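Long-range contact in L-lysine 6-oxidase (Marinomonas mediterranea, PDB 3WEU), which oxidises the epsilon-amino group of L-lysine with a cysteine tryptophylquinone cofactor, releasing ammonium and the hydrogen peroxide that makes it antibacterial: residues V144-I155 against F179-S189. Sequence-based numbering, arbitrary orientation.
Sequences VSGVMATVEISI and FESLGTLRTDS
E152 reaches across to two hydroxyls of 179-189. Its CG lies anti to the backbone N (chi1 -160°) and the chain then bends at chi2, which brings the carboxylate over the neighbouring strand. T184 OG1 donates to E152 OE1 at 2.6 Å, from above the carboxylate plane, while S181 OG donates to E152 OE2, also at 2.6 Å, on the anti side but tilted out of the carboxylate plane. Because each oxygen has its own donor, rotation of the carboxylate is restrained; Y199 OH adds a hydrogen bond to OE2, and R58 NH1 hydrogen-bonds T184 OG1. S181 OG also accepts from G183 N, an ST turn where the chain turns its corner at L182.

Strands 150-154 and 183-187 run antiparallel (axes at 156°), and in the hydrogen-bonded pair V151–L185 the distances V151 N to L185 O and L185 N to V151 O are both 2.8 Å. The pairing belongs to the mixed sheet of the N-terminal region, in which strand 193-196 flanks 181-187 on its other side. V151, I153 and L185 share one face, where I153 CD1 meets L185 CD2 at 4.2 Å and L185 also packs on V87 of strand 80-91. On the E152 face, T150 OG1 sits 3.3 Å above the guanidinium plane of R186, offset toward its rim; this is not a hydrogen bond. R186 NH2 forms a salt bridge with D20, and its NH1 donates to a water that bridges to A149 O and T187 O.

T187, at the end of strand 183-187, ties down the loop 146-149: its OG1 lies between its own backbone N and carbonyl carbon (chi1 56°), donates to G146 O at 2.6 Å and accepts from A149 N at 2.8 Å, while T187 CG2 packs against V144 CG1.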
# COMPACT_ATOMS: atom_id res chain seq x y z
N VAL A 144 -18.07 -27.04 -33.42
CA VAL A 144 -17.38 -26.91 -34.67
C VAL A 144 -17.54 -28.22 -35.41
O VAL A 144 -17.62 -29.28 -34.83
CB VAL A 144 -15.93 -26.50 -34.30
CG1 VAL A 144 -15.10 -27.68 -33.81
CG2 VAL A 144 -15.29 -25.81 -35.40
N SER A 145 -17.59 -28.14 -36.74
CA SER A 145 -17.59 -29.29 -37.61
C SER A 145 -17.18 -28.93 -39.00
O SER A 145 -17.20 -27.76 -39.41
CB SER A 145 -18.96 -29.89 -37.69
OG SER A 145 -19.89 -28.93 -38.22
N GLY A 146 -16.77 -29.92 -39.73
CA GLY A 146 -16.39 -29.69 -41.13
C GLY A 146 -14.90 -29.43 -41.31
O GLY A 146 -14.05 -29.59 -40.39
N VAL A 147 -14.59 -28.96 -42.51
CA VAL A 147 -13.23 -28.71 -42.96
C VAL A 147 -12.76 -27.35 -42.55
O VAL A 147 -13.37 -26.34 -42.90
CB VAL A 147 -13.15 -28.88 -44.50
CG1 VAL A 147 -11.80 -28.54 -44.99
CG2 VAL A 147 -13.54 -30.31 -44.84
N MET A 148 -11.66 -27.29 -41.79
CA MET A 148 -11.05 -26.01 -41.47
C MET A 148 -12.04 -24.97 -40.93
O MET A 148 -12.00 -23.81 -41.26
CB MET A 148 -10.32 -25.44 -42.69
CG MET A 148 -9.23 -26.36 -43.22
SD MET A 148 -7.85 -26.48 -42.03
CE MET A 148 -7.41 -24.78 -41.86
N ALA A 149 -12.81 -25.35 -39.92
CA ALA A 149 -13.68 -24.46 -39.19
C ALA A 149 -12.94 -23.72 -38.08
O ALA A 149 -11.91 -24.20 -37.60
CB ALA A 149 -14.83 -25.26 -38.59
N THR A 150 -13.44 -22.54 -37.72
CA THR A 150 -12.89 -21.76 -36.62
C THR A 150 -14.03 -21.06 -35.93
O THR A 150 -14.80 -20.35 -36.59
CB THR A 150 -11.94 -20.70 -37.09
OG1 THR A 150 -10.86 -21.27 -37.81
CG2 THR A 150 -11.33 -19.96 -35.91
N VAL A 151 -14.18 -21.24 -34.62
CA VAL A 151 -15.11 -20.42 -33.83
C VAL A 151 -14.52 -20.02 -32.48
O VAL A 151 -14.00 -20.86 -31.74
CB VAL A 151 -16.47 -21.10 -33.68
CG1 VAL A 151 -16.35 -22.45 -33.15
CG2 VAL A 151 -17.42 -20.31 -32.77
N GLU A 152 -14.57 -18.74 -32.16
CA GLU A 152 -14.09 -18.24 -30.89
C GLU A 152 -15.06 -18.62 -29.78
O GLU A 152 -16.29 -18.65 -29.96
CB GLU A 152 -13.93 -16.73 -30.98
CG GLU A 152 -13.01 -16.14 -29.94
CD GLU A 152 -11.53 -16.59 -30.02
OE1 GLU A 152 -11.14 -17.24 -31.05
OE2 GLU A 152 -10.76 -16.14 -29.11
N ILE A 153 -14.53 -18.91 -28.61
CA ILE A 153 -15.39 -18.98 -27.42
C ILE A 153 -15.44 -17.57 -26.85
O ILE A 153 -14.79 -17.23 -25.86
CB ILE A 153 -14.86 -20.01 -26.40
CG1 ILE A 153 -14.59 -21.39 -27.02
CG2 ILE A 153 -15.81 -20.23 -25.25
CD1 ILE A 153 -13.68 -22.24 -26.11
N SER A 154 -16.29 -16.74 -27.44
CA SER A 154 -16.24 -15.31 -27.21
C SER A 154 -17.46 -14.78 -26.46
O SER A 154 -18.52 -15.35 -26.60
CB SER A 154 -16.21 -14.61 -28.55
OG SER A 154 -16.35 -13.23 -28.43
N ILE A 155 -17.30 -13.64 -25.82
CA ILE A 155 -18.43 -12.94 -25.18
C ILE A 155 -19.34 -12.43 -26.24
O ILE A 155 -20.47 -12.15 -25.94
CB ILE A 155 -18.03 -11.79 -24.28
CG1 ILE A 155 -17.39 -10.65 -25.06
CG2 ILE A 155 -17.19 -12.34 -23.15
CD1 ILE A 155 -17.17 -9.40 -24.22
N PHE A 179 -12.01 -8.50 -20.67
CA PHE A 179 -12.16 -9.93 -20.95
C PHE A 179 -13.03 -10.15 -22.19
O PHE A 179 -14.09 -9.56 -22.31
CB PHE A 179 -12.80 -10.66 -19.76
CG PHE A 179 -13.07 -12.07 -20.06
CD1 PHE A 179 -12.04 -13.00 -20.00
CD2 PHE A 179 -14.29 -12.47 -20.56
CE1 PHE A 179 -12.27 -14.32 -20.40
CE2 PHE A 179 -14.52 -13.76 -20.96
CZ PHE A 179 -13.51 -14.70 -20.87
N GLU A 180 -12.63 -11.05 -23.07
CA GLU A 180 -13.35 -11.29 -24.30
C GLU A 180 -13.54 -12.74 -24.68
O GLU A 180 -14.47 -13.06 -25.38
CB GLU A 180 -12.61 -10.60 -25.46
CG GLU A 180 -13.05 -9.16 -25.62
CD GLU A 180 -12.27 -8.45 -26.73
OE1 GLU A 180 -12.84 -7.58 -27.38
OE2 GLU A 180 -11.10 -8.78 -26.96
N SER A 181 -12.62 -13.63 -24.28
CA SER A 181 -12.61 -14.93 -24.81
C SER A 181 -11.97 -15.95 -23.83
O SER A 181 -11.00 -15.64 -23.15
CB SER A 181 -11.81 -14.96 -26.11
OG SER A 181 -11.78 -16.26 -26.67
N LEU A 182 -12.44 -17.17 -23.92
CA LEU A 182 -11.82 -18.33 -23.27
C LEU A 182 -10.96 -19.21 -24.21
O LEU A 182 -10.29 -20.14 -23.78
CB LEU A 182 -12.94 -19.13 -22.67
CG LEU A 182 -13.18 -19.02 -21.13
CD1 LEU A 182 -12.46 -18.06 -20.21
CD2 LEU A 182 -14.50 -19.63 -20.74
N GLY A 183 -11.07 -18.95 -25.50
CA GLY A 183 -10.23 -19.59 -26.46
C GLY A 183 -10.89 -19.76 -27.81
O GLY A 183 -11.75 -18.97 -28.17
N THR A 184 -10.46 -20.77 -28.54
CA THR A 184 -10.84 -20.93 -29.95
C THR A 184 -11.00 -22.41 -30.28
O THR A 184 -10.15 -23.23 -29.91
CB THR A 184 -9.74 -20.34 -30.86
OG1 THR A 184 -9.33 -19.03 -30.44
CG2 THR A 184 -10.17 -20.32 -32.31
N LEU A 185 -12.07 -22.80 -30.98
CA LEU A 185 -12.23 -24.16 -31.48
C LEU A 185 -11.96 -24.13 -32.98
O LEU A 185 -12.32 -23.15 -33.67
CB LEU A 185 -13.65 -24.72 -31.33
CG LEU A 185 -14.21 -24.75 -29.93
CD1 LEU A 185 -15.50 -25.55 -29.93
CD2 LEU A 185 -13.18 -25.35 -28.95
N ARG A 186 -11.21 -25.11 -33.44
CA ARG A 186 -11.00 -25.28 -34.86
C ARG A 186 -11.24 -26.73 -35.25
O ARG A 186 -11.26 -27.62 -34.39
CB ARG A 186 -9.59 -24.91 -35.24
CG ARG A 186 -9.35 -23.45 -35.31
CD ARG A 186 -7.86 -23.18 -35.54
NE ARG A 186 -7.58 -21.77 -35.87
CZ ARG A 186 -7.43 -21.26 -37.10
NH1 ARG A 186 -7.63 -21.97 -38.19
NH2 ARG A 186 -7.15 -19.99 -37.25
N THR A 187 -11.30 -26.98 -36.55
CA THR A 187 -11.12 -28.28 -37.11
C THR A 187 -10.02 -28.18 -38.12
O THR A 187 -9.76 -27.11 -38.67
CB THR A 187 -12.33 -28.87 -37.82
OG1 THR A 187 -12.76 -27.96 -38.85
CG2 THR A 187 -13.47 -29.21 -36.78
N ASP A 188 -9.40 -29.32 -38.38
CA ASP A 188 -8.31 -29.44 -39.35
C ASP A 188 -8.99 -29.80 -40.67
O ASP A 188 -10.25 -29.72 -40.78
CB ASP A 188 -7.20 -30.42 -38.93
CG ASP A 188 -7.59 -31.87 -39.03
OD1 ASP A 188 -8.76 -32.22 -39.34
OD2 ASP A 188 -6.70 -32.73 -38.73
N SER A 189 -8.19 -30.10 -41.68
CA SER A 189 -8.72 -30.35 -43.01
C SER A 189 -9.58 -31.61 -43.11
O SER A 189 -10.27 -31.80 -44.11
CB SER A 189 -7.61 -30.34 -44.06
OG SER A 189 -6.82 -31.46 -43.92
O HOH W 1 -9.37 -24.27 -38.66